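Local coordinates for protein cytosolic phospholipase A2 delta (Homo sapiens, PDB 5IZ5) that is a calcium-dependent cytosolic phospholipase A2 that cleaves glycerophospholipids at the sn-2 position, preferring linoleic acid there, and associates with membranes through its N-terminal C2 domain, at residues I329-G334 with S365-T370; V358-G363 with N461-Y466; S532-L537 with A652-N657; I673-Y678 with L731-L736. The protein carries 3 engineered substitutions. All blocks are in the same frame, centred on the assembly; numbering follows the deposited sequence.

In the fold
All four contacts are buried in the catalytic region and divide into two kinds. Interactions 2 and 4 are pairs of parallel strands in the central mixed sheet, held by ladders of main-chain bonds; interaction 2 packs apolar side chains, while interaction 4 adds a buried Ser-His bond on one face. Strand 327-331 of interaction 1 runs between them, bonded to 360-363 on one edge and to 672-676 on the other. Interactions 1 and 3 lie where loops and helix starts meet around the active site; each has a single direct hydrogen bond, from a side-chain hydroxyl to a main-chain carbonyl. They touch each other, whereas interaction 3 touches neither strand pair and includes partly exposed Ala-653.

Interaction 1 of 4, residues I329-G334 with S365-T370; sequences IMATGG and SGSTWT
The hydroxyl of Ser-367 gives a short hydrogen bond to the carbonyl of Thr-332, OG to O 2.6 Å, with the donor nearly in line with C=O (165°). The serine torsion sets this up: OG stands opposite its own carbonyl carbon (chi1 -74°), which points it from the first turn of helix 367-375 to the end of strand 327-331. On the way it passes close to the methyl of Ala-331, CB to Ser-367 OG 3.3 Å. With an alanine in place of Ser-367, the Thr-332 carbonyl would probably lose this donor, and the strand end its one direct hydrogen bond to the helix. Farther along, Gly-333 CA rests against Ser-365 CB at 3.8 Å. A side chain on Gly-333 would be forced into Ser-365, and one on Gly-366 would press on the Gly-334 carbonyl carbon, so both glycines let the turns close up. At Gly-334 the backbone would press a CB against the preceding carbonyl oxygen. Gly-334 N donates to water 1 at 2.9 Å, and the same water sits beside Ser-365 OG. Two donors grip the Ser-365 carbonyl: Thr-368 OG1 at 2.6 Å and Thr-368 N at 3.0 Å from Ser-365 O. Thr-332 OG1 meets Tyr-678 N and Gly-333 O, while Gly-333 N is held by Asn-657 OD1. Ser-365 is the nucleophile, and its OG bonds Asp-651 OD2, consistent with a Ser-Asp dyad. The turn from strand 360-363 through Ser-365 into helix 367-375 is the nucleophile elbow of patatin-like phospholipases, packed on the loop leading to substrate-binding Gly-334 and Gly-335.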
loop_
_atom_site.group_PDB
_atom_site.type_symbol
_atom_site.label_atom_id
_atom_site.label_comp_id
_atom_site.label_asym_id
_atom_site.label_seq_id
_atom_site.Cartn_x
_atom_site.Cartn_y
_atom_site.Cartn_z
ATOM N N ILE B 329 6.874 -4.961 -19.628
ATOM C CA ILE B 329 6.081 -3.842 -20.113
ATOM C C ILE B 329 5.725 -2.995 -18.914
ATOM O O ILE B 329 5.279 -3.527 -17.899
ATOM C CB ILE B 329 4.729 -4.289 -20.702
ATOM C CG1 ILE B 329 4.914 -5.061 -22.003
ATOM C CG2 ILE B 329 3.851 -3.073 -20.973
ATOM C CD1 ILE B 329 3.687 -5.838 -22.431
ATOM N N MET B 330 5.857 -1.681 -19.063
ATOM C CA MET B 330 5.622 -0.740 -17.980
ATOM C C MET B 330 4.735 0.384 -18.501
ATOM O O MET B 330 5.110 1.094 -19.436
ATOM C CB MET B 330 6.992 -0.224 -17.554
ATOM C CG MET B 330 7.095 0.960 -16.626
ATOM S SD MET B 330 8.842 1.154 -16.211
ATOM C CE MET B 330 9.385 2.561 -17.202
ATOM N N ALA B 331 3.539 0.504 -17.929
ATOM C CA ALA B 331 2.540 1.458 -18.394
ATOM C C ALA B 331 2.335 2.535 -17.342
ATOM O O ALA B 331 2.420 2.258 -16.139
ATOM C CB ALA B 331 1.230 0.745 -18.689
ATOM N N THR B 332 2.070 3.759 -17.802
ATOM C CA THR B 332 1.796 4.885 -16.914
ATOM C C THR B 332 0.288 5.038 -16.759
ATOM O O THR B 332 -0.498 4.245 -17.287
ATOM C CB THR B 332 2.363 6.212 -17.478
ATOM O OG1 THR B 332 1.613 6.611 -18.637
ATOM C CG2 THR B 332 3.831 6.083 -17.837
ATOM N N GLY B 333 -0.116 6.098 -16.066
ATOM C CA GLY B 333 -1.523 6.415 -15.920
ATOM C C GLY B 333 -2.081 7.269 -17.039
ATOM O O GLY B 333 -1.373 7.631 -17.982
ATOM N N GLY B 334 -3.365 7.592 -16.905
ATOM C CA GLY B 334 -4.093 8.456 -17.832
ATOM C C GLY B 334 -5.489 7.963 -18.151
ATOM O O GLY B 334 -5.887 7.947 -19.317
ATOM N N SER B 365 -3.006 3.325 -12.261
ATOM C CA SER B 365 -4.167 4.130 -12.644
ATOM C C SER B 365 -4.985 3.494 -13.794
ATOM O O SER B 365 -5.280 2.305 -13.709
ATOM C CB SER B 365 -3.743 5.565 -12.940
ATOM O OG SER B 365 -4.794 6.454 -12.545
ATOM N N GLY B 366 -5.350 4.247 -14.845
ATOM C CA GLY B 366 -6.163 3.726 -15.960
ATOM C C GLY B 366 -5.627 2.499 -16.680
ATOM O O GLY B 366 -6.403 1.725 -17.254
ATOM N N SER B 367 -4.308 2.320 -16.671
ATOM C CA SER B 367 -3.695 1.121 -17.254
ATOM C C SER B 367 -4.137 -0.164 -16.556
ATOM O O SER B 367 -4.231 -1.212 -17.207
ATOM C CB SER B 367 -2.171 1.209 -17.205
ATOM O OG SER B 367 -1.707 2.126 -18.171
ATOM N N THR B 368 -4.424 -0.076 -15.250
ATOM C CA THR B 368 -4.869 -1.243 -14.477
ATOM C C THR B 368 -6.236 -1.741 -14.925
ATOM O O THR B 368 -6.570 -2.904 -14.688
ATOM C CB THR B 368 -4.937 -0.979 -12.946
ATOM O OG1 THR B 368 -5.948 -0.007 -12.653
ATOM C CG2 THR B 368 -3.592 -0.513 -12.400
ATOM N N TRP B 369 -7.029 -0.877 -15.557
ATOM C CA TRP B 369 -8.342 -1.282 -16.056
ATOM C C TRP B 369 -8.194 -2.270 -17.205
ATOM O O TRP B 369 -8.934 -3.252 -17.286
ATOM C CB TRP B 369 -9.175 -0.083 -16.531
ATOM C CG TRP B 369 -9.315 1.027 -15.523
ATOM C CD1 TRP B 369 -9.035 0.971 -14.187
ATOM C CD2 TRP B 369 -9.797 2.348 -15.778
ATOM N NE1 TRP B 369 -9.281 2.188 -13.598
ATOM C CE2 TRP B 369 -9.760 3.048 -14.553
ATOM C CE3 TRP B 369 -10.245 3.015 -16.935
ATOM C CZ2 TRP B 369 -10.161 4.381 -14.443
ATOM C CZ3 TRP B 369 -10.641 4.342 -16.828
ATOM C CH2 TRP B 369 -10.595 5.013 -15.588
ATOM N N THR B 370 -7.249 -1.991 -18.100
ATOM C CA THR B 370 -6.939 -2.892 -19.205
ATOM C C THR B 370 -6.449 -4.221 -18.646
ATOM O O THR B 370 -6.935 -5.290 -19.034
ATOM C CB THR B 370 -5.842 -2.301 -20.110
ATOM O OG1 THR B 370 -6.228 -0.992 -20.534
ATOM C CG2 THR B 370 -5.607 -3.174 -21.344
HETATM O O HOH W 1 -5.078 7.747 -14.554
#

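Interaction 2 of 4, residues V358-G363 with N461-Y466; sequences VTYFSG and NPLPLY
Strands 360-363 and 463-466 lie side by side as a parallel pair in the central sheet of the catalytic region, their short axes 20° apart. The chain between them is largely helical and contains no strand, so they are the two arms of a beta-alpha-beta crossover that starts just before the nucleophile Ser-365. Main-chain hydrogen bonds form the first group. Leu-463 N donates to Thr-359 O at 2.9 Å, Phe-361 uses N and O to bracket Pro-464 by bonding Leu-463 O and Leu-465 N, and Gly-363 N closes the ladder on Leu-465 O at 2.9 Å. Pro-464 lacks an N-H, but its N lies at a position the ladder does not use.

Apolar contacts form the second group. Tyr-360 and Leu-463 point the same way, and Leu-463 CD2 meets the ring edge in its plane, 3.7 Å from Tyr-360 CE1. Leu-465 CD1 comes obliquely to Tyr-360 CD1 at 3.9 Å, while Thr-359 CG2 covers one face of the ring. The phenol ends on Glu-294. Ser-362 CB packs on Leu-465 CB on this same face of the sheet, its hydroxyl bonded to Ser-659. On the other face, Phe-361 touches Pro-462 through CB alone (CB to CB 4.0 Å). Its CG is opposite the backbone N (chi1 -178°), which carries the ring away from the partner strand toward Ile-329 and Met-371.

CA-H...O contacts form the third. Phe-361 O receives Pro-464 CA at 3.2 Å as well as Leu-465 N at 2.7 Å, two neighbouring residues converging on one carbonyl oxygen.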
loop_
_atom_site.group_PDB
_atom_site.type_symbol
_atom_site.label_atom_id
_atom_site.label_comp_id
_atom_site.label_asym_id
_atom_site.label_seq_id
_atom_site.Cartn_x
_atom_site.Cartn_y
_atom_site.Cartn_z
ATOM N N VAL B 358 7.346 -11.458 -23.196
ATOM C CA VAL B 358 7.259 -10.577 -22.027
ATOM C C VAL B 358 7.037 -11.372 -20.744
ATOM O O VAL B 358 6.117 -12.182 -20.663
ATOM C CB VAL B 358 6.112 -9.558 -22.187
ATOM C CG1 VAL B 358 6.014 -8.648 -20.966
ATOM C CG2 VAL B 358 6.314 -8.733 -23.450
ATOM N N THR B 359 7.871 -11.122 -19.740
ATOM C CA THR B 359 7.749 -11.786 -18.441
ATOM C C THR B 359 6.872 -10.991 -17.466
ATOM O O THR B 359 5.987 -11.560 -16.820
ATOM C CB THR B 359 9.135 -12.045 -17.814
ATOM O OG1 THR B 359 9.843 -12.994 -18.619
ATOM C CG2 THR B 359 9.014 -12.602 -16.395
ATOM N N TYR B 360 7.111 -9.682 -17.376
ATOM C CA TYR B 360 6.420 -8.822 -16.412
ATOM C C TYR B 360 5.595 -7.730 -17.082
ATOM O O TYR B 360 5.966 -7.207 -18.132
ATOM C CB TYR B 360 7.435 -8.170 -15.489
ATOM C CG TYR B 360 8.144 -9.125 -14.555
ATOM C CD1 TYR B 360 7.444 -9.812 -13.573
ATOM C CD2 TYR B 360 9.519 -9.314 -14.636
ATOM C CE1 TYR B 360 8.090 -10.675 -12.704
ATOM C CE2 TYR B 360 10.176 -10.172 -13.771
ATOM C CZ TYR B 360 9.459 -10.852 -12.808
ATOM O OH TYR B 360 10.101 -11.696 -11.930
ATOM N N PHE B 361 4.480 -7.373 -16.452
ATOM C CA PHE B 361 3.552 -6.382 -16.995
ATOM C C PHE B 361 3.067 -5.512 -15.830
ATOM O O PHE B 361 2.218 -5.935 -15.047
ATOM C CB PHE B 361 2.415 -7.123 -17.720
ATOM C CG PHE B 361 1.384 -6.238 -18.386
ATOM C CD1 PHE B 361 1.508 -4.851 -18.446
ATOM C CD2 PHE B 361 0.273 -6.822 -18.980
ATOM C CE1 PHE B 361 0.532 -4.082 -19.061
ATOM C CE2 PHE B 361 -0.698 -6.059 -19.602
ATOM C CZ PHE B 361 -0.569 -4.683 -19.643
ATOM N N SER B 362 3.645 -4.315 -15.702
ATOM C CA SER B 362 3.306 -3.388 -14.619
ATOM C C SER B 362 2.472 -2.209 -15.115
ATOM O O SER B 362 2.604 -1.760 -16.266
ATOM C CB SER B 362 4.561 -2.866 -13.912
ATOM O OG SER B 362 5.245 -1.916 -14.707
ATOM N N GLY B 363 1.612 -1.712 -14.229
ATOM C CA GLY B 363 0.745 -0.585 -14.548
ATOM C C GLY B 363 0.226 0.139 -13.319
ATOM O O GLY B 363 0.265 -0.389 -12.190
ATOM N N ASN B 461 0.712 -16.191 -19.675
ATOM C CA ASN B 461 0.634 -14.734 -19.729
ATOM C C ASN B 461 1.758 -14.158 -18.880
ATOM O O ASN B 461 2.332 -14.874 -18.055
ATOM C CB ASN B 461 -0.718 -14.225 -19.202
ATOM C CG ASN B 461 -1.897 -14.659 -20.058
ATOM O OD1 ASN B 461 -2.104 -14.152 -21.161
ATOM N ND2 ASN B 461 -2.708 -15.571 -19.532
ATOM N N PRO B 462 2.100 -12.868 -19.084
ATOM C CA PRO B 462 3.065 -12.231 -18.172
ATOM C C PRO B 462 2.488 -12.050 -16.762
ATOM O O PRO B 462 1.268 -12.042 -16.596
ATOM C CB PRO B 462 3.326 -10.860 -18.816
ATOM C CG PRO B 462 2.711 -10.914 -20.176
ATOM C CD PRO B 462 1.618 -11.934 -20.113
ATOM N N LEU B 463 3.354 -11.914 -15.765
ATOM C CA LEU B 463 2.912 -11.612 -14.399
ATOM C C LEU B 463 2.485 -10.136 -14.320
ATOM O O LEU B 463 3.297 -9.251 -14.596
ATOM C CB LEU B 463 4.029 -11.870 -13.387
ATOM C CG LEU B 463 3.675 -11.544 -11.927
ATOM C CD1 LEU B 463 2.753 -12.598 -11.346
ATOM C CD2 LEU B 463 4.915 -11.430 -11.069
ATOM N N PRO B 464 1.222 -9.870 -13.942
ATOM C CA PRO B 464 0.744 -8.497 -13.826
ATOM C C PRO B 464 1.068 -7.879 -12.466
ATOM O O PRO B 464 0.868 -8.514 -11.428
ATOM C CB PRO B 464 -0.761 -8.643 -14.005
ATOM C CG PRO B 464 -1.066 -9.977 -13.433
ATOM C CD PRO B 464 0.157 -10.836 -13.629
ATOM N N LEU B 465 1.568 -6.648 -12.485
ATOM C CA LEU B 465 1.958 -5.933 -11.274
ATOM C C LEU B 465 1.246 -4.578 -11.222
ATOM O O LEU B 465 1.443 -3.724 -12.091
ATOM C CB LEU B 465 3.474 -5.749 -11.247
ATOM C CG LEU B 465 4.265 -7.068 -11.165
ATOM C CD1 LEU B 465 5.688 -6.910 -11.680
ATOM C CD2 LEU B 465 4.268 -7.613 -9.743
ATOM N N TYR B 466 0.405 -4.394 -10.209
ATOM C CA TYR B 466 -0.374 -3.176 -10.056
ATOM C C TYR B 466 0.192 -2.403 -8.865
ATOM O O TYR B 466 0.461 -2.998 -7.810
ATOM C CB TYR B 466 -1.846 -3.499 -9.793
ATOM C CG TYR B 466 -2.506 -4.534 -10.704
ATOM C CD1 TYR B 466 -3.397 -4.145 -11.702
ATOM C CD2 TYR B 466 -2.287 -5.898 -10.526
ATOM C CE1 TYR B 466 -4.033 -5.075 -12.515
ATOM C CE2 TYR B 466 -2.914 -6.841 -11.341
ATOM C CZ TYR B 466 -3.789 -6.425 -12.331
ATOM O OH TYR B 466 -4.433 -7.342 -13.142
#

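Interaction 3 of 4, residues S532-L537 with A652-N657; sequences SNIFSL and AAYFIN
The phenol ring of Tyr-654 has the methyl CD1 of Ile-534 over the middle of one face, a CH-pi contact 3.8 Å from the centroid and 8° off the ring normal. The carbonyl oxygen of Asn-533 lies at the hydroxyl edge, in the ring plane. The side-chain amide of Asn-533 stands almost perpendicular to the ring, with OD1 3.3 Å from Tyr-654 CE1, and His-603 meets the ring edge-to-face. Leu-537 slides past in the opposite direction: its CD1 is 3.4 Å from Tyr-654 CE2, and its CB comes to 3.2 Å from Tyr-654 OH. Ile-534 reaches the face because CG1 extends opposite the backbone N (chi1 -168°), bringing CD1 above the ring.

Tyr-654 OH donates to Asn-533 O at 2.9 Å, arriving 38° out of the carbonyl plane. Ser-536 N donates to the same oxygen from the opposite face, so this carbonyl at the N-cap of helix 534-543 has two donors. Asn-533 is the N-cap residue, yet its amide turns from the helix to the strand end: OD1 accepts from Asp-651 N and ND2 donates to Leu-649 O.

The chemistry is consistent with a second-shell role: one phenol, wedged by apolar groups and tied to a main-chain oxygen, fastens the 3-10 turn that follows Asp-651, the probable proton acceptor, to the helix start, while Asn-533 holds the backbone of that aspartate.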
loop_
_atom_site.group_PDB
_atom_site.type_symbol
_atom_site.label_atom_id
_atom_site.label_comp_id
_atom_site.label_asym_id
_atom_site.label_seq_id
_atom_site.Cartn_x
_atom_site.Cartn_y
_atom_site.Cartn_z
ATOM N N SER B 532 -6.810 3.661 -9.295
ATOM C CA SER B 532 -7.174 4.832 -10.073
ATOM C C SER B 532 -7.933 5.874 -9.241
ATOM O O SER B 532 -8.765 6.607 -9.794
ATOM C CB SER B 532 -8.003 4.409 -11.294
ATOM O OG SER B 532 -9.243 3.828 -10.923
ATOM N N ASN B 533 -7.661 5.942 -7.929
ATOM C CA ASN B 533 -8.406 6.881 -7.059
ATOM C C ASN B 533 -8.070 8.374 -7.203
ATOM O O ASN B 533 -8.599 9.207 -6.469
ATOM C CB ASN B 533 -8.451 6.443 -5.574
ATOM C CG ASN B 533 -7.128 6.580 -4.837
ATOM O OD1 ASN B 533 -6.174 7.195 -5.306
ATOM N ND2 ASN B 533 -7.077 5.991 -3.639
ATOM N N ILE B 534 -7.226 8.720 -8.174
ATOM C CA ILE B 534 -7.141 10.113 -8.621
ATOM C C ILE B 534 -8.556 10.597 -8.977
ATOM O O ILE B 534 -8.896 11.760 -8.781
ATOM C CB ILE B 534 -6.176 10.299 -9.823
ATOM C CG1 ILE B 534 -5.896 11.784 -10.074
ATOM C CG2 ILE B 534 -6.732 9.655 -11.089
ATOM C CD1 ILE B 534 -4.934 12.393 -9.077
ATOM N N PHE B 535 -9.391 9.680 -9.458
ATOM C CA PHE B 535 -10.767 10.022 -9.806
ATOM C C PHE B 535 -11.651 10.349 -8.602
ATOM O O PHE B 535 -12.645 11.054 -8.761
ATOM C CB PHE B 535 -11.423 8.930 -10.646
ATOM C CG PHE B 535 -10.946 8.889 -12.069
ATOM C CD1 PHE B 535 -11.669 9.476 -13.108
ATOM C CD2 PHE B 535 -9.765 8.253 -12.368
ATOM C CE1 PHE B 535 -11.200 9.421 -14.413
ATOM C CE2 PHE B 535 -9.287 8.198 -13.661
ATOM C CZ PHE B 535 -10.004 8.783 -14.689
ATOM N N SER B 536 -11.309 9.834 -7.419
ATOM C CA SER B 536 -11.965 10.232 -6.174
ATOM C C SER B 536 -11.741 11.708 -5.908
ATOM O O SER B 536 -12.647 12.408 -5.472
ATOM C CB SER B 536 -11.451 9.426 -4.975
ATOM O OG SER B 536 -11.678 8.047 -5.166
ATOM N N LEU B 537 -10.529 12.182 -6.166
ATOM C CA LEU B 537 -10.251 13.593 -5.993
ATOM C C LEU B 537 -10.937 14.432 -7.067
ATOM O O LEU B 537 -11.424 15.517 -6.775
ATOM C CB LEU B 537 -8.744 13.839 -5.985
ATOM C CG LEU B 537 -8.210 15.274 -6.055
ATOM C CD1 LEU B 537 -6.796 15.316 -5.502
ATOM C CD2 LEU B 537 -8.214 15.835 -7.474
ATOM N N ALA B 652 -0.834 6.204 -7.765
ATOM C CA ALA B 652 0.532 6.720 -8.026
ATOM C C ALA B 652 0.536 8.075 -8.740
ATOM O O ALA B 652 1.454 8.878 -8.563
ATOM C CB ALA B 652 1.340 5.718 -8.839
ATOM N N ALA B 653 -0.499 8.323 -9.538
ATOM C CA ALA B 653 -0.658 9.592 -10.245
ATOM C C ALA B 653 -0.720 10.831 -9.329
ATOM O O ALA B 653 -0.572 11.945 -9.816
ATOM C CB ALA B 653 -1.887 9.532 -11.144
ATOM N N TYR B 654 -0.950 10.654 -8.026
ATOM C CA TYR B 654 -0.848 11.774 -7.067
ATOM C C TYR B 654 0.585 12.273 -6.870
ATOM O O TYR B 654 0.797 13.402 -6.421
ATOM C CB TYR B 654 -1.389 11.392 -5.686
ATOM C CG TYR B 654 -2.894 11.376 -5.564
ATOM C CD1 TYR B 654 -3.624 10.268 -5.946
ATOM C CD2 TYR B 654 -3.585 12.467 -5.047
ATOM C CE1 TYR B 654 -5.002 10.242 -5.825
ATOM C CE2 TYR B 654 -4.967 12.451 -4.922
ATOM C CZ TYR B 654 -5.673 11.331 -5.311
ATOM O OH TYR B 654 -7.052 11.287 -5.206
ATOM N N PHE B 655 1.557 11.413 -7.159
ATOM C CA PHE B 655 2.969 11.731 -6.944
ATOM C C PHE B 655 3.810 11.610 -8.212
ATOM O O PHE B 655 4.346 12.608 -8.681
ATOM C CB PHE B 655 3.548 10.865 -5.828
ATOM C CG PHE B 655 2.994 11.197 -4.471
ATOM C CD1 PHE B 655 1.736 10.747 -4.104
ATOM C CD2 PHE B 655 3.721 11.971 -3.568
ATOM C CE1 PHE B 655 1.208 11.047 -2.859
ATOM C CE2 PHE B 655 3.201 12.272 -2.318
ATOM C CZ PHE B 655 1.943 11.811 -1.964
ATOM N N ILE B 656 3.941 10.395 -8.751
ATOM C CA ILE B 656 4.774 10.154 -9.944
ATOM C C ILE B 656 4.142 9.162 -10.907
ATOM O O ILE B 656 3.806 8.039 -10.516
ATOM C CB ILE B 656 6.161 9.577 -9.594
ATOM C CG1 ILE B 656 6.900 10.485 -8.606
ATOM C CG2 ILE B 656 6.975 9.408 -10.872
ATOM C CD1 ILE B 656 8.243 9.953 -8.144
ATOM N N ASN B 657 4.081 9.549 -12.181
ATOM C CA ASN B 657 3.308 8.825 -13.182
ATOM C C ASN B 657 4.073 7.662 -13.814
ATOM O O ASN B 657 4.213 7.595 -15.042
ATOM C CB ASN B 657 2.829 9.805 -14.259
ATOM C CG ASN B 657 1.791 9.206 -15.189
ATOM O OD1 ASN B 657 1.047 8.295 -14.821
ATOM N ND2 ASN B 657 1.730 9.725 -16.409
#

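Interaction 4 of 4, residues I673-Y678 with L731-L736; sequences ILSFDY and LLHFPL
Ile-673 lies beside Leu-731, CB to Leu-731 CD2 4.1 Å, and its carbonyl accepts Leu-732 N at 3.1 Å. Leu-674, on the other face, runs alongside Leu-732. Ser-675 N donates to Leu-732 O, and Ser-675 O receives Phe-734 N at 2.8 Å. Its hydroxyl, placed opposite the backbone N (chi1 168°), meets His-733 ND1 at 2.9 Å in the imidazole plane; either atom could be the donor. His-733 NE2 bonds Pro-683 O, so the ring bridges two polar partners, and an alanine here would probably leave both the Ser-675 hydroxyl and that carbonyl without their mate. Phe-676 pairs obliquely with Phe-734, planes 56° apart, CE1 reaching over the neighbouring ring to Phe-734 CD2 at 3.5 Å. Asp-677 N donates to Phe-734 O, its CB packs on His-733 CE1 at 3.5 Å, and its OD2 holds Ser-679 N. Next to the main-chain bond, water 2 links Asp-677 O with Phe-734 O. Tyr-678 O touches Leu-736 CD2. Strand 672-676 is flanked by 730-734 and by 327-331; helix 685-696 packs on Asp-677, Leu-731 and His-733, and helix 335-351 receives Phe-676, stacked on His-345, and Tyr-678.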
loop_
_atom_site.group_PDB
_atom_site.type_symbol
_atom_site.label_atom_id
_atom_site.label_comp_id
_atom_site.label_asym_id
_atom_site.label_seq_id
_atom_site.Cartn_x
_atom_site.Cartn_y
_atom_site.Cartn_z
ATOM N N ILE B 673 12.991 -3.182 -20.788
ATOM C CA ILE B 673 11.682 -2.659 -20.413
ATOM C C ILE B 673 11.085 -1.874 -21.571
ATOM O O ILE B 673 11.700 -0.930 -22.068
ATOM C CB ILE B 673 11.766 -1.732 -19.181
ATOM C CG1 ILE B 673 12.320 -2.496 -17.979
ATOM C CG2 ILE B 673 10.389 -1.168 -18.841
ATOM C CD1 ILE B 673 12.768 -1.608 -16.840
ATOM N N LEU B 674 9.895 -2.270 -22.004
ATOM C CA LEU B 674 9.134 -1.487 -22.965
ATOM C C LEU B 674 8.273 -0.527 -22.163
ATOM O O LEU B 674 7.339 -0.948 -21.477
ATOM C CB LEU B 674 8.271 -2.379 -23.860
ATOM C CG LEU B 674 8.990 -3.555 -24.533
ATOM C CD1 LEU B 674 8.033 -4.303 -25.449
ATOM C CD2 LEU B 674 10.211 -3.092 -25.317
ATOM N N SER B 675 8.614 0.758 -22.246
ATOM C CA SER B 675 7.960 1.808 -21.484
ATOM C C SER B 675 6.905 2.489 -22.338
ATOM O O SER B 675 7.227 3.170 -23.318
ATOM C CB SER B 675 8.989 2.840 -21.025
ATOM O OG SER B 675 8.372 4.017 -20.529
ATOM N N PHE B 676 5.644 2.300 -21.971
ATOM C CA PHE B 676 4.546 2.958 -22.655
ATOM C C PHE B 676 4.072 4.159 -21.835
ATOM O O PHE B 676 3.707 4.016 -20.666
ATOM C CB PHE B 676 3.407 1.978 -22.889
ATOM C CG PHE B 676 3.791 0.763 -23.700
ATOM C CD1 PHE B 676 4.499 0.884 -24.891
ATOM C CD2 PHE B 676 3.407 -0.501 -23.295
ATOM C CE1 PHE B 676 4.840 -0.232 -25.642
ATOM C CE2 PHE B 676 3.738 -1.621 -24.040
ATOM C CZ PHE B 676 4.457 -1.488 -25.214
ATOM N N ASP B 677 4.091 5.342 -22.448
ATOM C CA ASP B 677 3.766 6.586 -21.757
ATOM C C ASP B 677 2.547 7.211 -22.394
ATOM O O ASP B 677 2.495 7.411 -23.619
ATOM C CB ASP B 677 4.942 7.553 -21.824
ATOM C CG ASP B 677 4.726 8.806 -20.986
ATOM O OD1 ASP B 677 5.368 8.936 -19.921
ATOM O OD2 ASP B 677 3.920 9.662 -21.403
ATOM N N TYR B 678 1.574 7.549 -21.560
ATOM C CA TYR B 678 0.311 8.072 -22.064
ATOM C C TYR B 678 0.100 9.553 -21.752
ATOM O O TYR B 678 -1.001 10.043 -21.887
ATOM C CB TYR B 678 -0.831 7.209 -21.532
ATOM C CG TYR B 678 -0.621 5.756 -21.873
ATOM C CD1 TYR B 678 -0.553 5.344 -23.205
ATOM C CD2 TYR B 678 -0.437 4.796 -20.874
ATOM C CE1 TYR B 678 -0.329 4.023 -23.527
ATOM C CE2 TYR B 678 -0.219 3.466 -21.190
ATOM C CZ TYR B 678 -0.163 3.089 -22.518
ATOM O OH TYR B 678 0.052 1.779 -22.847
ATOM N N LEU B 731 15.958 0.423 -22.081
ATOM C CA LEU B 731 14.626 1.008 -22.181
ATOM C C LEU B 731 14.267 1.431 -23.594
ATOM O O LEU B 731 15.003 2.177 -24.233
ATOM C CB LEU B 731 14.519 2.208 -21.252
ATOM C CG LEU B 731 14.019 1.808 -19.866
ATOM C CD1 LEU B 731 14.921 2.384 -18.803
ATOM C CD2 LEU B 731 12.572 2.236 -19.658
ATOM N N LEU B 732 13.128 0.933 -24.059
ATOM C CA LEU B 732 12.488 1.398 -25.275
ATOM C C LEU B 732 11.238 2.142 -24.863
ATOM O O LEU B 732 10.309 1.549 -24.316
ATOM C CB LEU B 732 12.114 0.227 -26.182
ATOM C CG LEU B 732 12.878 0.031 -27.490
ATOM C CD1 LEU B 732 14.332 0.469 -27.405
ATOM C CD2 LEU B 732 12.788 -1.420 -27.925
ATOM N N HIS B 733 11.221 3.439 -25.146
ATOM C CA HIS B 733 10.174 4.326 -24.679
ATOM C C HIS B 733 9.253 4.745 -25.822
ATOM O O HIS B 733 9.718 5.223 -26.865
ATOM C CB HIS B 733 10.818 5.554 -24.058
ATOM C CG HIS B 733 9.843 6.486 -23.417
ATOM N ND1 HIS B 733 9.167 6.174 -22.257
ATOM C CD2 HIS B 733 9.443 7.731 -23.764
ATOM C CE1 HIS B 733 8.389 7.187 -21.920
ATOM N NE2 HIS B 733 8.536 8.144 -22.819
ATOM N N PHE B 734 7.949 4.576 -25.609
ATOM C CA PHE B 734 6.935 4.856 -26.615
ATOM C C PHE B 734 6.019 5.981 -26.142
ATOM O O PHE B 734 5.026 5.733 -25.455
ATOM C CB PHE B 734 6.101 3.607 -26.889
ATOM C CG PHE B 734 6.904 2.441 -27.384
ATOM C CD1 PHE B 734 6.946 2.134 -28.741
ATOM C CD2 PHE B 734 7.634 1.661 -26.495
ATOM C CE1 PHE B 734 7.695 1.061 -29.198
ATOM C CE2 PHE B 734 8.385 0.592 -26.945
ATOM C CZ PHE B 734 8.416 0.293 -28.298
ATOM N N PRO B 735 6.342 7.229 -26.515
ATOM C CA PRO B 735 5.468 8.324 -26.120
ATOM C C PRO B 735 4.170 8.333 -26.907
ATOM O O PRO B 735 4.094 7.770 -28.005
ATOM C CB PRO B 735 6.302 9.568 -26.432
ATOM C CG PRO B 735 7.225 9.151 -27.515
ATOM C CD PRO B 735 7.508 7.693 -27.292
ATOM N N LEU B 736 3.148 8.962 -26.344
ATOM C CA LEU B 736 1.876 9.075 -27.038
ATOM C C LEU B 736 1.962 10.231 -28.029
ATOM O O LEU B 736 1.801 11.393 -27.662
ATOM C CB LEU B 736 0.731 9.278 -26.051
ATOM C CG LEU B 736 -0.675 9.312 -26.657
ATOM C CD1 LEU B 736 -0.983 8.068 -27.482
ATOM C CD2 LEU B 736 -1.690 9.467 -25.539
HETATM O O HOH W 2 2.310 5.792 -25.987
HETATM O O HOH W 3 3.272 10.484 -24.051
#